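Local coordinates for autophagy protein 5 (Saccharomyces cerevisiae, PDB 2DYO) that acts in autophagic vesicle formation and cytoplasm-to-vacuole transport and is required for nucleophagy and mitophagy, at residues A[166-169]-A[170-174]; A[175-178]-A[179-182]. All coordinates share one frame; numbering follows the deposited sequence.

Contact 1: A[166-169]-A[170-174]; sequences MSLS and VNEAR
Ser-169 and Glu-172 grip each other in both directions at the start of helix 170-182. The arrangement is a capping box, with Ser-169 as the N-cap residue. Its hydroxyl OG accepts a hydrogen bond from Glu-172 N at 3.0 Å, bent to 135° at the hydrogen. In return the carboxylate of Glu-172 reaches back over the turn. Its OE2 takes the N-H of Ser-169, with 3.2 Å between Ser-169 N and Glu-172 OE2. This bond is nearly straight, 172° at the hydrogen, and uses the anti lone pair of OE2. The OG of Ser-169 reaches the N-H of Glu-172 because it sits between its own backbone N and carbonyl carbon (chi1 72°). That position also brings Ser-169 OG to 3.2 Å from Glu-172 CB. Beyond CG the chain of Glu-172 is extended, which carries the carboxylate to the residues ahead of the helix. A glutamine here would probably leave Lys-194 without its ionic partner, since the salt bridge of OE1 to Lys-194 NZ needs the negative charge. Lys-194 belongs to helix 185-195, so one carboxylate serves both the helix start and the neighbouring helix. Leu-168 adds an apolar side to the turn. Its side chain crosses that of Glu-172 at about a right angle, and Leu-168 CD2 lies 4.0 Å from Glu-172 CD. Both side chains also touch Ile-191 of helix 185-195, while Ala-173 meets Phe-148 of helix 142-159. The main chain starts its helical bonding here too: Ala-173 N donates to Ser-169 O over 3.1 Å.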
loop_
_atom_site.group_PDB
_atom_site.type_symbol
_atom_site.label_atom_id
_atom_site.label_comp_id
_atom_site.label_asym_id
_atom_site.label_seq_id
_atom_site.Cartn_x
_atom_site.Cartn_y
_atom_site.Cartn_z
ATOM N N MET A 166 -5.512 -16.662 15.024
ATOM C CA MET A 166 -4.638 -17.657 15.639
ATOM C C MET A 166 -5.158 -19.072 15.406
ATOM O O MET A 166 -4.417 -20.047 15.549
ATOM C CB MET A 166 -4.514 -17.395 17.140
ATOM C CG MET A 166 -3.877 -16.060 17.480
ATOM S SD MET A 166 -2.150 -15.946 16.970
ATOM C CE MET A 166 -2.274 -15.186 15.372
ATOM N N SER A 167 -6.429 -19.177 15.035
ATOM C CA SER A 167 -7.056 -20.471 14.793
ATOM C C SER A 167 -6.867 -20.991 13.377
ATOM O O SER A 167 -7.244 -22.121 13.075
ATOM C CB SER A 167 -8.549 -20.396 15.116
ATOM O OG SER A 167 -8.741 -20.127 16.493
ATOM N N LEU A 168 -6.300 -20.168 12.501
ATOM C CA LEU A 168 -6.062 -20.605 11.130
ATOM C C LEU A 168 -4.962 -21.662 11.180
ATOM O O LEU A 168 -4.120 -21.628 12.073
ATOM C CB LEU A 168 -5.582 -19.434 10.268
ATOM C CG LEU A 168 -6.513 -18.243 10.039
ATOM C CD1 LEU A 168 -5.779 -17.191 9.197
ATOM C CD2 LEU A 168 -7.772 -18.697 9.335
ATOM N N SER A 169 -4.969 -22.604 10.243
ATOM C CA SER A 169 -3.916 -23.613 10.221
ATOM C C SER A 169 -2.670 -22.891 9.717
ATOM O O SER A 169 -2.773 -21.839 9.081
ATOM C CB SER A 169 -4.265 -24.760 9.272
ATOM O OG SER A 169 -4.186 -24.369 7.912
ATOM N N VAL A 170 -1.500 -23.438 10.019
ATOM C CA VAL A 170 -0.261 -22.825 9.570
ATOM C C VAL A 170 -0.312 -22.614 8.061
ATOM O O VAL A 170 -0.033 -21.517 7.579
ATOM C CB VAL A 170 0.953 -23.698 9.938
ATOM C CG1 VAL A 170 2.215 -23.152 9.282
ATOM C CG2 VAL A 170 1.116 -23.732 11.455
ATOM N N ASN A 171 -0.696 -23.649 7.317
ATOM C CA ASN A 171 -0.777 -23.542 5.861
ATOM C C ASN A 171 -1.844 -22.558 5.381
ATOM O O ASN A 171 -1.743 -22.003 4.285
ATOM C CB ASN A 171 -1.036 -24.914 5.231
ATOM C CG ASN A 171 0.125 -25.870 5.424
ATOM O OD1 ASN A 171 1.235 -25.454 5.753
ATOM N ND2 ASN A 171 -0.125 -27.160 5.209
ATOM N N GLU A 172 -2.873 -22.347 6.191
ATOM C CA GLU A 172 -3.926 -21.418 5.807
ATOM C C GLU A 172 -3.332 -20.007 5.807
ATOM O O GLU A 172 -3.589 -19.208 4.902
ATOM C CB GLU A 172 -5.093 -21.519 6.795
ATOM C CG GLU A 172 -6.453 -21.317 6.152
ATOM C CD GLU A 172 -7.589 -21.893 6.983
ATOM O OE1 GLU A 172 -8.739 -21.886 6.493
ATOM O OE2 GLU A 172 -7.333 -22.353 8.120
ATOM N N ALA A 173 -2.522 -19.725 6.823
ATOM C CA ALA A 173 -1.866 -18.430 6.962
ATOM C C ALA A 173 -0.862 -18.207 5.834
ATOM O O ALA A 173 -0.730 -17.098 5.323
ATOM C CB ALA A 173 -1.164 -18.347 8.307
ATOM N N ARG A 174 -0.151 -19.263 5.454
ATOM C CA ARG A 174 0.833 -19.166 4.385
ATOM C C ARG A 174 0.115 -18.909 3.079
ATOM O O ARG A 174 0.583 -18.146 2.237
ATOM C CB ARG A 174 1.628 -20.467 4.285
ATOM C CG ARG A 174 2.002 -21.013 5.628
ATOM C CD ARG A 174 3.472 -20.888 5.905
ATOM N NE ARG A 174 4.206 -22.038 5.393
ATOM C CZ ARG A 174 5.297 -22.530 5.970
ATOM N NH1 ARG A 174 5.769 -21.964 7.072
ATOM N NH2 ARG A 174 5.904 -23.592 5.459
#

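Contact 2: A[175-178]-A[179-182]; sequences KFWG and SVIT
Lys-175 O takes the N-H of Ser-179, with 3.0 Å between Lys-175 O and Ser-179 N. The lysine side chain is fully extended and touches Asp-187 of helix 185-195. Phe-176 meets Ser-179 through its carbonyl. Ser-179 OG donates to Phe-176 O over a short 2.5 Å, in the carbonyl plane. The hydroxyl gets there because it lies between its own backbone N and carbonyl carbon (chi1 67°). The buried hydroxyl thus finds its acceptor in its own helix. Ser-179 N adds a weak bond to the same oxygen. The ring of Phe-176 packs among Trp-147, Trp-151 and Phe-188. These contacts set helix 170-182 against helices 142-159 and 185-195 in the alpha-helical bundle region of the ATG5 family. Trp-177 comes next, its CG anti to the backbone N (chi1 171°). This brings the indole to the side chains of the following turn. Val-180 CB lies over one face, 4.3 Å above the plane and offset toward the rim. Further out, Trp-177 CZ2 is 4.0 Å from Ile-181 CD1, the two side chains crossing obliquely. Trp-177 and Ile-181 both touch Asn-50 in a loop. Trp-177 O also accepts from Val-180 N at 2.9 Å. Gly-178 contributes its carbonyl: Thr-182 N donates to Gly-178 O over 3.0 Å, and Ile-181 N adds a weak bond to the same oxygen.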
loop_
_atom_site.group_PDB
_atom_site.type_symbol
_atom_site.label_atom_id
_atom_site.label_comp_id
_atom_site.label_asym_id
_atom_site.label_seq_id
_atom_site.Cartn_x
_atom_site.Cartn_y
_atom_site.Cartn_z
ATOM N N LYS A 175 -1.030 -19.564 2.921
ATOM C CA LYS A 175 -1.853 -19.436 1.723
ATOM C C LYS A 175 -2.386 -18.003 1.620
ATOM O O LYS A 175 -2.546 -17.459 0.528
ATOM C CB LYS A 175 -3.020 -20.427 1.806
ATOM C CG LYS A 175 -3.929 -20.495 0.589
ATOM C CD LYS A 175 -5.107 -21.423 0.884
ATOM C CE LYS A 175 -6.015 -21.609 -0.316
ATOM N NZ LYS A 175 -7.171 -22.495 0.009
ATOM N N PHE A 176 -2.664 -17.407 2.774
ATOM C CA PHE A 176 -3.172 -16.040 2.837
ATOM C C PHE A 176 -2.105 -15.113 2.240
ATOM O O PHE A 176 -2.376 -14.374 1.295
ATOM C CB PHE A 176 -3.481 -15.682 4.298
ATOM C CG PHE A 176 -4.265 -14.402 4.473
ATOM C CD1 PHE A 176 -5.068 -13.904 3.450
ATOM C CD2 PHE A 176 -4.208 -13.703 5.675
ATOM C CE1 PHE A 176 -5.800 -12.724 3.624
ATOM C CE2 PHE A 176 -4.933 -12.525 5.862
ATOM C CZ PHE A 176 -5.731 -12.035 4.835
ATOM N N TRP A 177 -0.886 -15.172 2.774
ATOM C CA TRP A 177 0.206 -14.344 2.262
ATOM C C TRP A 177 0.476 -14.683 0.803
ATOM O O TRP A 177 0.727 -13.802 -0.020
ATOM C CB TRP A 177 1.491 -14.574 3.060
ATOM C CG TRP A 177 2.697 -13.915 2.430
ATOM C CD1 TRP A 177 3.779 -14.534 1.871
ATOM C CD2 TRP A 177 2.915 -12.509 2.270
ATOM N NE1 TRP A 177 4.658 -13.600 1.373
ATOM C CE2 TRP A 177 4.152 -12.348 1.606
ATOM C CE3 TRP A 177 2.184 -11.368 2.626
ATOM C CZ2 TRP A 177 4.673 -11.089 1.291
ATOM C CZ3 TRP A 177 2.705 -10.115 2.311
ATOM C CH2 TRP A 177 3.936 -9.988 1.653
ATOM N N GLY A 178 0.427 -15.973 0.492
ATOM C CA GLY A 178 0.684 -16.424 -0.859
ATOM C C GLY A 178 -0.184 -15.763 -1.909
ATOM O O GLY A 178 0.289 -15.455 -3.003
ATOM N N SER A 179 -1.453 -15.544 -1.578
ATOM C CA SER A 179 -2.388 -14.920 -2.506
ATOM C C SER A 179 -1.939 -13.516 -2.897
ATOM O O SER A 179 -2.268 -13.039 -3.977
ATOM C CB SER A 179 -3.783 -14.843 -1.886
ATOM O OG SER A 179 -3.791 -13.955 -0.784
ATOM N N VAL A 180 -1.200 -12.852 -2.011
ATOM C CA VAL A 180 -0.708 -11.504 -2.295
ATOM C C VAL A 180 0.331 -11.523 -3.417
ATOM O O VAL A 180 0.392 -10.604 -4.237
ATOM C CB VAL A 180 -0.055 -10.864 -1.050
ATOM C CG1 VAL A 180 0.463 -9.469 -1.400
ATOM C CG2 VAL A 180 -1.066 -10.787 0.094
ATOM N N ILE A 181 1.148 -12.573 -3.444
ATOM C CA ILE A 181 2.187 -12.704 -4.460
ATOM C C ILE A 181 1.599 -13.200 -5.776
ATOM O O ILE A 181 1.899 -12.660 -6.842
ATOM C CB ILE A 181 3.288 -13.699 -4.020
ATOM C CG1 ILE A 181 3.837 -13.314 -2.644
ATOM C CG2 ILE A 181 4.404 -13.714 -5.054
ATOM C CD1 ILE A 181 4.546 -11.976 -2.603
ATOM N N THR A 182 0.764 -14.233 -5.697
ATOM C CA THR A 182 0.145 -14.808 -6.889
ATOM C C THR A 182 -1.041 -13.999 -7.406
ATOM O O THR A 182 -1.452 -14.161 -8.551
ATOM C CB THR A 182 -0.349 -16.242 -6.622
ATOM O OG1 THR A 182 -1.261 -16.232 -5.520
ATOM C CG2 THR A 182 0.814 -17.163 -6.303
#

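Contacts 1 and 2 follow each other along helix 170-182, with centres about 12 Å apart. Contact 1 is a surface contact at the helix start, about 23 Å from the centre of the chain. Contact 2 is partly buried and lies nearer that centre, at about 15 Å. The chemistry changes accordingly. At 166-174 a charged side chain and a hydroxyl take up backbone N-H groups. At 175-182 the side-chain hydroxyl of Ser-179 instead donates to a carbonyl, and the apolar contacts run from Trp-177 to Val-180 and Ile-181. Both contacts touch helices 142-159 and 185-195; contact 2 also reaches loops and, through Ile-181, the backbone of another protein chain.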